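Local coordinates for protein dTDP-4-dehydrorhamnose reductase (Sulfolobus tokodaii, PDB 2GGS) that binds NADPH in a Rossmann-type fold and probably reduces dTDP-4-dehydrorhamnose, a step in the making of dTDP-rhamnose, at residues A[13-18]-A[184-189]; A[41-44]-A[48-51]; A[254-257]-A[263-266]. All blocks are in the same frame, centred on the assembly; numbering follows the deposited sequence.

Interaction 1: A[13-18]-A[184-189]; sequences GIELSR and ISARKL
Glu15 and Arg187 lie side by side and point the same way, yet their charged ends do not pair: the carboxylate and guanidinium planes stand 83° apart, and the tip of Glu15 instead meets the root of the arginine, Glu15 OE1 resting 3.7 Å from Arg187 CB. The bent chain of Glu15, turned at chi2 (-58°), presses its CG against the methyl of Ala186, with Glu15 CG and Ala186 CB 3.7 Å apart. Arg18 leans over from the next turn of its helix and crosses Arg187 at a slant, the Arg18 NH2 edge meeting Arg187 CB at 3.8 Å. A bend at chi3 (59°) brings the Arg18 guanidinium side-on to the carboxylate in a salt bridge, Arg18 NE and NH2 both donating to Glu15 OE1 at 2.9 and 2.8 Å. The two helices so joined are the first helix of the Rossmann fold, 11-20, which follows strand 3-6 and the NADPH-binding residues Ser9 and Gly10, and the start of helix 186-199. Ser185 N-caps the latter, its OG accepting from Lys188 N. Partners outside the two segments hold other polar atoms: Glu15 OE2 forms a salt bridge with Arg156, while Arg187 NE turns to Asp267, which also binds Ser185 OG.

Interaction 2: A[41-44]-A[48-51]; sequences LDLT and RLED. With NDP (NADPH dihydro-nicotinamide-adenine-dinucleotide phosphate), chain C.
Leu49 reaches from its helix to both Leu41 and Leu43, an apolar contact that packs the loop against the helix following it. Leu49 CD1 is the shared atom: it lies 4.1 Å from Leu41 CD2, where the two side chains cross at about a right angle, and 3.8 Å from Leu43 CG. The other methyl, Leu49 CD2, sits 3.6 Å from the carbonyl O of Leu43. With CG anti to the backbone N (chi1 169°), Leu49 sends its fork into the loop, while Leu41 CD1 packs on the backbone at Arg48. Ile83 and Ile91 of helix 77-97 touch Leu43 and Leu49 respectively.

The polar interactions lie within the loop and with the cofactor. Asp42 OD1 accepts from Thr44 N, which closes an Asx turn, and from Thr44 OG1; both donors come from the same face of the carboxylate, above its plane. Asp42 OD1 also accepts from NADPH N6A at 3.0 Å, in a nearly straight bond (171°), so three donors converge on one atom and fix the carboxylate's rotation. Beside it Leu43 N donates to NADPH N1A over 2.9 Å, and Leu43 CD1 lies 3.8 Å from C2A of the adenine.

Paired in this way, an acidic side chain on the exocyclic amine and the next backbone N-H on N1A read the Watson-Crick edge of adenine, an arrangement familiar from the adenine pocket of extended short-chain dehydrogenases with a Rossmann fold.

Interaction 3: A[254-257]-A[263-266]; sequences RARK and FYTL
The guanidinium of Arg256 lies flat on the ring of Tyr264, the planes only 8° apart and the centres separated by 3.8 Å. Over that ring face Arg256 NE stands nearest, 3.5 Å from Tyr264 CG, and Arg256 CZ is 20° off the ring normal, which makes the stack a cation-pi interaction. The aliphatic part of the arginine joins in: Arg256 CD lies 3.7 Å from the Tyr264 ring centroid in a CH-pi contact. At the edge of the tyrosine ring, in its plane, are Phe263 CD1 and a water that Tyr264 OH meets at 3.0 Å; the same water reaches Arg256 O weakly. Phe263 in turn carries Tyr264 CD2 over one face and Arg256 N at its edge.

With CG anti to the carbonyl carbon (chi1 -74°), the extended chain of Arg256 runs at about a right angle to the tyrosine side chain and covers the ring from CE2 across to CD1. Deeper in, Phe263 CZ touches both Ala255 CB and Arg256 CG, 3.8 Å from each. Both Phe263 and Ala255 also touch Val207, in the loop beyond the edge strand 203-206, so the short helix 253-258 and the loop after it are closed onto this end of the Rossmann-type domain.

Outside the two segments, Glu210 binds Arg256 NH2 in a salt bridge and touches Tyr264. With an alanine in place of Arg256, one face of the tyrosine ring is likely to lose its cover and Glu210 its charged mate. The arginine thus works in two directions at once, its flat face against the pi electrons and an N-H against a carboxylate, a combination that probably steadies the partly exposed tyrosine ring while the arginine itself stays partly exposed.

Overall arrangement
Interaction 2 falls within the 165 residues that separate the two segments of interaction 1, and interaction 3 follows both. Interactions 1 and 2 belong to the Rossmann-type core around its parallel seven-stranded sheet: interaction 2 comes straight after its edge strand 39-40, at the adenine end of NADPH, whereas interaction 1 joins helix 11-20 to helix 186-199, with the side chain of Ala186 about 6 Å from the cofactor. Their centres are 23 Å apart. Interaction 3 touches interaction 1, Ile184 CD1 and Lys188 CB both meeting Phe263 O, and its centre is 33 Å from that of interaction 2, across the chain's centre. Segments 254-257 and 263-266, near the C-terminus, are thereby packed against the Rossmann-type core, far from the adenine pocket.

Interaction 1: A[13-18]-A[184-189]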
ATOM      1  N   GLY A  13       2.914   1.619  -7.531  1.00 13.22           N
ATOM      2  CA  GLY A  13       2.571   1.974  -8.891  1.00 14.18           C
ATOM      3  C   GLY A  13       3.700   1.806  -9.890  1.00 13.95           C
ATOM      4  O   GLY A  13       3.468   1.356 -10.978  1.00 14.74           O
ATOM      5  N   ILE A  14       4.922   2.202  -9.524  1.00 13.83           N
ATOM      6  CA  ILE A  14       6.100   2.013 -10.403  1.00 13.76           C
ATOM      7  C   ILE A  14       6.226   0.547 -10.812  1.00 14.41           C
ATOM      8  O   ILE A  14       6.400   0.237 -11.986  1.00 14.48           O
ATOM      9  CB  ILE A  14       7.369   2.526  -9.766  1.00 14.00           C
ATOM     10  CG1 ILE A  14       7.274   4.059  -9.708  1.00 14.36           C
ATOM     11  CG2 ILE A  14       8.637   2.120 -10.603  1.00 14.30           C
ATOM     12  CD1 ILE A  14       8.288   4.717  -8.835  1.00 18.50           C
ATOM     13  N   GLU A  15       6.133  -0.318  -9.800  1.00 14.59           N
ATOM     14  CA  GLU A  15       6.288  -1.739 -10.011  1.00 15.29           C
ATOM     15  C   GLU A  15       5.116  -2.339 -10.801  1.00 15.25           C
ATOM     16  O   GLU A  15       5.338  -3.154 -11.710  1.00 16.35           O
ATOM     17  CB  GLU A  15       6.543  -2.450  -8.679  1.00 15.01           C
ATOM     18  CG  GLU A  15       7.861  -1.985  -8.007  1.00 15.21           C
ATOM     19  CD  GLU A  15       9.079  -2.199  -8.871  1.00 18.84           C
ATOM     20  OE1 GLU A  15       9.156  -3.247  -9.561  1.00 19.35           O
ATOM     21  OE2 GLU A  15       9.993  -1.331  -8.865  1.00 20.92           O
ATOM     22  N   LEU A  16       3.884  -1.944 -10.479  1.00 14.98           N
ATOM     23  CA  LEU A  16       2.730  -2.332 -11.292  1.00 14.56           C
ATOM     24  C   LEU A  16       2.898  -1.949 -12.756  1.00 16.57           C
ATOM     25  O   LEU A  16       2.628  -2.729 -13.645  1.00 17.49           O
ATOM     26  CB  LEU A  16       1.443  -1.677 -10.768  1.00 14.49           C
ATOM     27  CG  LEU A  16       0.855  -2.198  -9.459  1.00 16.57           C
ATOM     28  CD1 LEU A  16      -0.281  -1.339  -8.874  1.00 17.01           C
ATOM     29  CD2 LEU A  16       0.366  -3.645  -9.689  1.00 17.03           C
ATOM     30  N   SER A  17       3.310  -0.703 -13.004  1.00 17.30           N
ATOM     31  CA  SER A  17       3.531  -0.257 -14.367  1.00 19.01           C
ATOM     32  C   SER A  17       4.519  -1.171 -15.120  1.00 18.74           C
ATOM     33  O   SER A  17       4.277  -1.553 -16.257  1.00 20.06           O
ATOM     34  CB  SER A  17       4.024   1.187 -14.339  1.00 18.71           C
ATOM     35  OG  SER A  17       2.933   1.994 -13.922  1.00 19.31           O
ATOM     36  N   ARG A  18       5.617  -1.512 -14.449  1.00 18.32           N
ATOM     37  CA  ARG A  18       6.713  -2.281 -15.031  1.00 19.07           C
ATOM     38  C   ARG A  18       6.166  -3.628 -15.475  1.00 20.16           C
ATOM     39  O   ARG A  18       6.404  -4.076 -16.614  1.00 21.76           O
ATOM     40  CB  ARG A  18       7.826  -2.455 -13.992  1.00 18.49           C
ATOM     41  CG  ARG A  18       9.064  -3.186 -14.539  1.00 19.96           C
ATOM     42  CD  ARG A  18      10.204  -3.229 -13.513  1.00 20.65           C
ATOM     43  NE  ARG A  18       9.855  -3.900 -12.260  1.00 22.92           N
ATOM     44  CZ  ARG A  18       9.723  -5.220 -12.093  1.00 26.93           C
ATOM     45  NH1 ARG A  18       9.950  -6.072 -13.096  1.00 23.95           N
ATOM     46  NH2 ARG A  18       9.383  -5.695 -10.899  1.00 26.30           N
ATOM     47  N   ILE A 184       6.025  -6.209   2.715  1.00 14.03           N
ATOM     48  CA  ILE A 184       6.155  -6.812   1.406  1.00 14.55           C
ATOM     49  C   ILE A 184       6.843  -5.809   0.497  1.00 14.55           C
ATOM     50  O   ILE A 184       6.567  -4.595   0.588  1.00 14.10           O
ATOM     51  CB  ILE A 184       4.736  -7.233   0.863  1.00 15.44           C
ATOM     52  CG1 ILE A 184       4.802  -8.024  -0.464  1.00 14.54           C
ATOM     53  CG2 ILE A 184       3.752  -5.961   0.805  1.00 13.48           C
ATOM     54  CD1 ILE A 184       3.450  -8.622  -0.853  1.00 15.40           C
ATOM     55  N   SER A 185       7.747  -6.269  -0.360  1.00 13.66           N
ATOM     56  CA  SER A 185       8.355  -5.356  -1.346  1.00 13.09           C
ATOM     57  C   SER A 185       7.320  -4.914  -2.346  1.00 12.71           C
ATOM     58  O   SER A 185       6.383  -5.656  -2.680  1.00 12.44           O
ATOM     59  CB  SER A 185       9.523  -5.971  -2.099  1.00 14.01           C
ATOM     60  OG  SER A 185       9.093  -7.105  -2.832  1.00 14.15           O
ATOM     61  N   ALA A 186       7.466  -3.678  -2.835  1.00 12.65           N
ATOM     62  CA  ALA A 186       6.563  -3.276  -3.899  1.00 13.14           C
ATOM     63  C   ALA A 186       6.525  -4.243  -5.066  1.00 13.02           C
ATOM     64  O   ALA A 186       5.452  -4.469  -5.618  1.00 13.80           O
ATOM     65  CB  ALA A 186       6.907  -1.838  -4.386  1.00 13.45           C
ATOM     66  N   ARG A 187       7.684  -4.791  -5.481  1.00 13.76           N
ATOM     67  CA  ARG A 187       7.728  -5.693  -6.633  1.00 14.07           C
ATOM     68  C   ARG A 187       6.976  -7.016  -6.388  1.00 14.58           C
ATOM     69  O   ARG A 187       6.314  -7.515  -7.293  1.00 14.65           O
ATOM     70  CB  ARG A 187       9.161  -5.944  -7.101  1.00 14.44           C
ATOM     71  CG  ARG A 187      10.013  -6.715  -6.088  1.00 12.20           C
ATOM     72  CD  ARG A 187      11.386  -6.913  -6.730  1.00 16.01           C
ATOM     73  NE  ARG A 187      12.192  -7.818  -5.927  1.00 17.98           N
ATOM     74  CZ  ARG A 187      13.268  -8.462  -6.385  1.00 23.60           C
ATOM     75  NH1 ARG A 187      13.684  -8.296  -7.638  1.00 22.86           N
ATOM     76  NH2 ARG A 187      13.937  -9.273  -5.575  1.00 24.82           N
ATOM     77  N   LYS A 188       7.092  -7.569  -5.181  1.00 14.30           N
ATOM     78  CA  LYS A 188       6.359  -8.812  -4.890  1.00 14.65           C
ATOM     79  C   LYS A 188       4.864  -8.596  -4.833  1.00 14.56           C
ATOM     80  O   LYS A 188       4.087  -9.408  -5.375  1.00 15.35           O
ATOM     81  CB  LYS A 188       6.860  -9.466  -3.596  1.00 14.79           C
ATOM     82  CG  LYS A 188       8.281  -9.997  -3.735  1.00 17.56           C
ATOM     83  CD  LYS A 188       8.356 -11.223  -4.672  1.00 20.30           C
ATOM     84  CE  LYS A 188       9.774 -11.789  -4.660  1.00 26.23           C
ATOM     85  NZ  LYS A 188      10.197 -12.394  -5.969  1.00 28.77           N
ATOM     86  N   LEU A 189       4.462  -7.501  -4.180  1.00 13.17           N
ATOM     87  CA  LEU A 189       3.045  -7.081  -4.148  1.00 13.23           C
ATOM     88  C   LEU A 189       2.522  -6.871  -5.577  1.00 12.67           C
ATOM     89  O   LEU A 189       1.444  -7.321  -5.903  1.00 11.96           O
ATOM     90  CB  LEU A 189       2.866  -5.813  -3.300  1.00 12.22           C
ATOM     91  CG  LEU A 189       1.385  -5.408  -3.223  1.00 11.63           C
ATOM     92  CD1 LEU A 189       0.431  -6.581  -2.819  1.00 12.92           C
ATOM     93  CD2 LEU A 189       1.230  -4.227  -2.281  1.00 15.17           C
TER

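Interaction 2: A[41-44]-A[48-51]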
ATOM      1  N   LEU A  41      -2.900  14.079 -12.947  1.00 17.46           N
ATOM      2  CA  LEU A  41      -4.283  14.166 -12.455  1.00 17.86           C
ATOM      3  C   LEU A  41      -4.317  14.153 -10.945  1.00 19.03           C
ATOM      4  O   LEU A  41      -3.805  13.216 -10.271  1.00 19.45           O
ATOM      5  CB  LEU A  41      -5.181  13.060 -13.063  1.00 16.38           C
ATOM      6  CG  LEU A  41      -6.629  12.951 -12.593  1.00 18.86           C
ATOM      7  CD1 LEU A  41      -7.435  14.132 -13.121  1.00 22.89           C
ATOM      8  CD2 LEU A  41      -7.218  11.660 -13.124  1.00 19.12           C
ATOM      9  N   ASP A  42      -4.916  15.194 -10.394  1.00 18.84           N
ATOM     10  CA  ASP A  42      -5.169  15.269  -8.970  1.00 19.52           C
ATOM     11  C   ASP A  42      -6.494  14.606  -8.698  1.00 19.42           C
ATOM     12  O   ASP A  42      -7.556  15.109  -9.103  1.00 19.04           O
ATOM     13  CB  ASP A  42      -5.227  16.739  -8.512  1.00 20.18           C
ATOM     14  CG  ASP A  42      -5.348  16.885  -7.003  1.00 22.37           C
ATOM     15  OD1 ASP A  42      -5.834  15.944  -6.306  1.00 20.34           O
ATOM     16  OD2 ASP A  42      -4.959  17.970  -6.481  1.00 24.92           O
ATOM     17  N   LEU A  43      -6.453  13.476  -7.989  1.00 18.66           N
ATOM     18  CA  LEU A  43      -7.664  12.707  -7.673  1.00 18.41           C
ATOM     19  C   LEU A  43      -8.673  13.441  -6.761  1.00 18.70           C
ATOM     20  O   LEU A  43      -9.825  13.004  -6.648  1.00 19.27           O
ATOM     21  CB  LEU A  43      -7.289  11.368  -7.039  1.00 18.82           C
ATOM     22  CG  LEU A  43      -7.245  10.175  -7.993  1.00 19.56           C
ATOM     23  CD1 LEU A  43      -6.409  10.433  -9.250  1.00 19.17           C
ATOM     24  CD2 LEU A  43      -6.789   8.910  -7.264  1.00 19.11           C
ATOM     25  N   THR A  44      -8.247  14.539  -6.139  1.00 19.19           N
ATOM     26  CA  THR A  44      -9.163  15.341  -5.292  1.00 19.77           C
ATOM     27  C   THR A  44      -9.952  16.386  -6.112  1.00 20.70           C
ATOM     28  O   THR A  44     -10.808  17.084  -5.567  1.00 22.93           O
ATOM     29  CB  THR A  44      -8.459  16.016  -4.095  1.00 19.48           C
ATOM     30  OG1 THR A  44      -7.550  17.024  -4.556  1.00 21.05           O
ATOM     31  CG2 THR A  44      -7.708  14.960  -3.208  1.00 20.04           C
ATOM     32  N   ARG A  48     -12.910  16.258 -12.602  1.00 21.08           N
ATOM     33  CA  ARG A  48     -11.809  15.958 -13.542  1.00 22.03           C
ATOM     34  C   ARG A  48     -11.454  14.464 -13.478  1.00 20.85           C
ATOM     35  O   ARG A  48     -11.235  13.828 -14.517  1.00 20.77           O
ATOM     36  CB  ARG A  48     -10.590  16.828 -13.287  1.00 23.52           C
ATOM     37  CG  ARG A  48     -10.700  18.212 -13.922  1.00 29.30           C
ATOM     38  CD  ARG A  48      -9.342  18.872 -14.144  1.00 36.54           C
ATOM     39  NE  ARG A  48      -9.465  20.322 -14.292  1.00 42.56           N
ATOM     40  CZ  ARG A  48      -8.436  21.168 -14.288  1.00 43.29           C
ATOM     41  NH1 ARG A  48      -7.193  20.710 -14.182  1.00 43.78           N
ATOM     42  NH2 ARG A  48      -8.647  22.475 -14.413  1.00 45.12           N
ATOM     43  N   LEU A  49     -11.436  13.923 -12.262  1.00 19.92           N
ATOM     44  CA  LEU A  49     -11.246  12.467 -12.060  1.00 18.78           C
ATOM     45  C   LEU A  49     -12.298  11.631 -12.783  1.00 19.41           C
ATOM     46  O   LEU A  49     -11.958  10.730 -13.574  1.00 19.68           O
ATOM     47  CB  LEU A  49     -11.213  12.138 -10.564  1.00 18.30           C
ATOM     48  CG  LEU A  49     -11.293  10.652 -10.181  1.00 17.96           C
ATOM     49  CD1 LEU A  49     -10.005   9.957 -10.668  1.00 18.27           C
ATOM     50  CD2 LEU A  49     -11.456  10.539  -8.677  1.00 18.56           C
ATOM     51  N   GLU A  50     -13.580  11.897 -12.514  1.00 18.59           N
ATOM     52  CA  GLU A  50     -14.631  11.129 -13.142  1.00 19.99           C
ATOM     53  C   GLU A  50     -14.592  11.233 -14.679  1.00 19.91           C
ATOM     54  O   GLU A  50     -14.761  10.239 -15.381  1.00 20.20           O
ATOM     55  CB  GLU A  50     -16.012  11.503 -12.591  1.00 20.51           C
ATOM     56  CG  GLU A  50     -16.165  11.244 -11.083  1.00 20.36           C
ATOM     57  CD  GLU A  50     -17.615  11.315 -10.579  1.00 21.40           C
ATOM     58  OE1 GLU A  50     -18.549  10.890 -11.277  1.00 25.57           O
ATOM     59  OE2 GLU A  50     -17.823  11.826  -9.478  1.00 25.69           O
ATOM     60  N   ASP A  51     -14.347  12.437 -15.189  1.00 20.21           N
ATOM     61  CA  ASP A  51     -14.250  12.657 -16.630  1.00 20.81           C
ATOM     62  C   ASP A  51     -13.106  11.847 -17.217  1.00 20.29           C
ATOM     63  O   ASP A  51     -13.241  11.249 -18.274  1.00 21.00           O
ATOM     64  CB  ASP A  51     -13.968  14.133 -16.943  1.00 21.91           C
ATOM     65  CG  ASP A  51     -14.003  14.404 -18.443  1.00 25.98           C
ATOM     66  OD1 ASP A  51     -15.031  14.100 -19.072  1.00 30.14           O
ATOM     67  OD2 ASP A  51     -12.987  14.864 -18.982  1.00 33.01           O
TER
HETATM   68  PA  NDP C 900       3.447   6.077  -2.176  1.00 16.18           P
HETATM   69  O1A NDP C 900       3.480   7.067  -1.087  1.00 18.45           O
HETATM   70  O2A NDP C 900       4.786   5.679  -2.671  1.00 14.52           O
HETATM   71  O5B NDP C 900       2.597   6.584  -3.408  1.00 16.20           O
HETATM   72  C5B NDP C 900       1.446   7.385  -3.212  1.00 14.63           C
HETATM   73  C4B NDP C 900       0.888   7.627  -4.591  1.00 16.80           C
HETATM   74  O4B NDP C 900      -0.359   8.308  -4.431  1.00 15.43           O
HETATM   75  C3B NDP C 900       1.808   8.448  -5.480  1.00 15.07           C
HETATM   76  O3B NDP C 900       1.777   7.906  -6.773  1.00 17.01           O
HETATM   77  C2B NDP C 900       1.112   9.815  -5.459  1.00 16.25           C
HETATM   78  O2B NDP C 900       1.382  10.468  -6.662  1.00 15.10           O
HETATM   79  C1B NDP C 900      -0.341   9.368  -5.376  1.00 16.41           C
HETATM   80  N9A NDP C 900      -1.204  10.454  -4.900  1.00 15.99           N
HETATM   81  C8A NDP C 900      -1.244  10.987  -3.648  1.00 15.65           C
HETATM   82  N7A NDP C 900      -2.166  11.992  -3.640  1.00 16.59           N
HETATM   83  C5A NDP C 900      -2.686  12.080  -4.875  1.00 15.10           C
HETATM   84  C6A NDP C 900      -3.646  12.929  -5.440  1.00 17.77           C
HETATM   85  N6A NDP C 900      -4.162  13.961  -4.715  1.00 16.86           N
HETATM   86  N1A NDP C 900      -3.924  12.754  -6.768  1.00 15.73           N
HETATM   87  C2A NDP C 900      -3.326  11.782  -7.562  1.00 17.19           C
HETATM   88  N3A NDP C 900      -2.374  10.965  -7.002  1.00 14.13           N
HETATM   89  C4A NDP C 900      -2.071  11.129  -5.693  1.00 15.89           C
HETATM   90  O3  NDP C 900       2.546   4.878  -1.559  1.00 14.66           O
HETATM   91  PN  NDP C 900       2.779   3.285  -1.751  1.00 14.39           P
HETATM   92  O1N NDP C 900       3.084   2.893  -3.109  1.00 13.68           O
HETATM   93  O2N NDP C 900       3.692   2.959  -0.631  1.00 13.49           O
HETATM   94  O5D NDP C 900       1.331   2.766  -1.310  1.00 14.43           O
HETATM   95  C5D NDP C 900       0.437   2.223  -2.276  1.00 14.92           C
HETATM   96  C4D NDP C 900      -0.906   1.862  -1.653  1.00 15.81           C
HETATM   97  O4D NDP C 900      -0.680   0.902  -0.647  1.00 16.04           O
HETATM   98  C3D NDP C 900      -1.630   3.026  -0.982  1.00 16.27           C
HETATM   99  O3D NDP C 900      -2.990   2.740  -1.169  1.00 16.77           O
HETATM  100  C2D NDP C 900      -1.268   2.890   0.476  1.00 15.08           C
HETATM  101  O2D NDP C 900      -2.249   3.505   1.292  1.00 16.63           O
HETATM  102  C1D NDP C 900      -1.249   1.345   0.588  1.00 16.94           C
HETATM  103  N1N NDP C 900      -0.425   0.916   1.723  1.00 21.41           N
HETATM  104  C2N NDP C 900       0.829   1.454   1.841  1.00 30.72           C
HETATM  105  C3N NDP C 900       1.744   0.969   2.765  1.00 33.95           C
HETATM  106  C7N NDP C 900       3.098   1.597   2.841  1.00 33.79           C
HETATM  107  O7N NDP C 900       3.937   1.269   3.924  1.00 38.93           O
HETATM  108  N7N NDP C 900       3.482   2.460   1.903  1.00 39.81           N
HETATM  109  C4N NDP C 900       1.374  -0.175   3.691  1.00 33.29           C
HETATM  110  C5N NDP C 900      -0.038  -0.681   3.513  1.00 25.34           C
HETATM  111  C6N NDP C 900      -0.859  -0.117   2.529  1.00 27.87           C
HETATM  112  P2B NDP C 900       2.491  11.698  -6.767  1.00 16.67           P
HETATM  113  O1X NDP C 900       2.752  11.743  -8.218  1.00 15.90           O
HETATM  114  O2X NDP C 900       3.684  11.347  -5.942  1.00 16.79           O
HETATM  115  O3X NDP C 900       1.877  13.012  -6.219  1.00 20.95           O

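Interaction 3: A[254-257]-A[263-266]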
ATOM      1  N   ARG A 254      -5.333 -17.020   2.652  1.00 16.86           N
ATOM      2  CA  ARG A 254      -6.215 -17.182   1.493  1.00 17.81           C
ATOM      3  C   ARG A 254      -5.471 -16.940   0.193  1.00 18.08           C
ATOM      4  O   ARG A 254      -5.631 -17.676  -0.783  1.00 17.08           O
ATOM      5  CB  ARG A 254      -7.464 -16.303   1.588  1.00 17.16           C
ATOM      6  CG  ARG A 254      -8.385 -16.668   2.763  1.00 21.75           C
ATOM      7  CD  ARG A 254      -9.795 -16.201   2.474  1.00 25.95           C
ATOM      8  NE  ARG A 254     -10.683 -16.465   3.605  1.00 32.82           N
ATOM      9  CZ  ARG A 254     -11.822 -17.145   3.532  1.00 37.98           C
ATOM     10  NH1 ARG A 254     -12.231 -17.646   2.363  1.00 40.33           N
ATOM     11  NH2 ARG A 254     -12.561 -17.320   4.635  1.00 38.11           N
ATOM     12  N   ALA A 255      -4.673 -15.863   0.165  1.00 16.68           N
ATOM     13  CA  ALA A 255      -3.946 -15.494  -1.025  1.00 17.73           C
ATOM     14  C   ALA A 255      -2.831 -16.479  -1.335  1.00 18.09           C
ATOM     15  O   ALA A 255      -2.505 -16.693  -2.503  1.00 19.17           O
ATOM     16  CB  ALA A 255      -3.365 -14.044  -0.889  1.00 18.34           C
ATOM     17  N   ARG A 256      -2.236 -17.044  -0.286  1.00 17.84           N
ATOM     18  CA  ARG A 256      -1.184 -18.043  -0.440  1.00 19.04           C
ATOM     19  C   ARG A 256      -1.754 -19.260  -1.130  1.00 19.37           C
ATOM     20  O   ARG A 256      -1.058 -19.839  -1.933  1.00 20.55           O
ATOM     21  CB  ARG A 256      -0.540 -18.432   0.885  1.00 18.60           C
ATOM     22  CG  ARG A 256       0.380 -17.379   1.462  1.00 21.16           C
ATOM     23  CD  ARG A 256       1.316 -18.001   2.507  1.00 22.17           C
ATOM     24  NE  ARG A 256       1.939 -16.997   3.391  1.00 23.94           N
ATOM     25  CZ  ARG A 256       2.837 -17.284   4.331  1.00 26.30           C
ATOM     26  NH1 ARG A 256       3.213 -18.552   4.524  1.00 24.91           N
ATOM     27  NH2 ARG A 256       3.359 -16.314   5.078  1.00 25.45           N
ATOM     28  N   LYS A 257      -3.015 -19.600  -0.868  1.00 20.01           N
ATOM     29  CA  LYS A 257      -3.658 -20.696  -1.634  1.00 21.11           C
ATOM     30  C   LYS A 257      -3.939 -20.331  -3.095  1.00 21.24           C
ATOM     31  O   LYS A 257      -3.646 -21.078  -4.006  1.00 20.65           O
ATOM     32  CB  LYS A 257      -4.933 -21.178  -0.953  1.00 22.63           C
ATOM     33  CG  LYS A 257      -4.697 -21.671   0.465  1.00 24.34           C
ATOM     34  CD  LYS A 257      -6.005 -22.142   1.083  1.00 28.68           C
ATOM     35  CE  LYS A 257      -5.780 -22.640   2.514  1.00 28.87           C
ATOM     36  NZ  LYS A 257      -4.794 -23.748   2.528  1.00 33.58           N
ATOM     37  N   PHE A 263       4.886 -14.353  -2.705  1.00 20.92           N
ATOM     38  CA  PHE A 263       4.868 -12.903  -2.515  1.00 20.28           C
ATOM     39  C   PHE A 263       5.256 -12.530  -1.100  1.00 19.98           C
ATOM     40  O   PHE A 263       5.341 -11.353  -0.779  1.00 20.92           O
ATOM     41  CB  PHE A 263       3.466 -12.362  -2.834  1.00 20.01           C
ATOM     42  CG  PHE A 263       2.370 -12.954  -1.969  1.00 18.37           C
ATOM     43  CD1 PHE A 263       2.117 -12.481  -0.683  1.00 16.18           C
ATOM     44  CD2 PHE A 263       1.615 -14.032  -2.438  1.00 17.53           C
ATOM     45  CE1 PHE A 263       1.098 -13.034   0.108  1.00 17.95           C
ATOM     46  CE2 PHE A 263       0.589 -14.571  -1.655  1.00 19.16           C
ATOM     47  CZ  PHE A 263       0.359 -14.117  -0.397  1.00 16.67           C
ATOM     48  N   TYR A 264       5.462 -13.534  -0.229  1.00 19.73           N
ATOM     49  CA  TYR A 264       5.508 -13.282   1.199  1.00 19.78           C
ATOM     50  C   TYR A 264       6.875 -13.401   1.889  1.00 18.93           C
ATOM     51  O   TYR A 264       7.145 -12.678   2.843  1.00 18.93           O
ATOM     52  CB  TYR A 264       4.500 -14.170   1.929  1.00 20.45           C
ATOM     53  CG  TYR A 264       4.528 -15.586   1.427  1.00 21.01           C
ATOM     54  CD1 TYR A 264       5.412 -16.515   1.973  1.00 21.27           C
ATOM     55  CD2 TYR A 264       3.659 -15.994   0.417  1.00 21.40           C
ATOM     56  CE1 TYR A 264       5.425 -17.839   1.503  1.00 23.19           C
ATOM     57  CE2 TYR A 264       3.681 -17.318  -0.074  1.00 23.90           C
ATOM     58  CZ  TYR A 264       4.568 -18.217   0.486  1.00 24.23           C
ATOM     59  OH  TYR A 264       4.584 -19.508  -0.018  1.00 23.78           O
ATOM     60  N   THR A 265       7.735 -14.303   1.403  1.00 17.96           N
ATOM     61  CA  THR A 265       9.081 -14.394   1.949  1.00 18.28           C
ATOM     62  C   THR A 265       9.771 -13.040   1.856  1.00 17.97           C
ATOM     63  O   THR A 265       9.709 -12.392   0.794  1.00 17.98           O
ATOM     64  CB  THR A 265       9.874 -15.452   1.228  1.00 19.55           C
ATOM     65  OG1 THR A 265       9.216 -16.704   1.451  1.00 20.57           O
ATOM     66  CG2 THR A 265      11.316 -15.532   1.771  1.00 21.39           C
ATOM     67  N   LEU A 266      10.372 -12.616   2.957  1.00 17.69           N
ATOM     68  CA  LEU A 266      11.033 -11.312   3.005  1.00 17.28           C
ATOM     69  C   LEU A 266      11.919 -11.097   1.768  1.00 18.00           C
ATOM     70  O   LEU A 266      12.763 -11.939   1.435  1.00 17.52           O
ATOM     71  CB  LEU A 266      11.881 -11.149   4.248  1.00 18.42           C
ATOM     72  CG  LEU A 266      12.524  -9.753   4.409  1.00 16.57           C
ATOM     73  CD1 LEU A 266      11.393  -8.719   4.673  1.00 17.54           C
ATOM     74  CD2 LEU A 266      13.565  -9.727   5.520  1.00 18.39           C
TER
HETATM   75  O   HOH W   1       2.310 -20.113  -1.801  1.00 33.92           O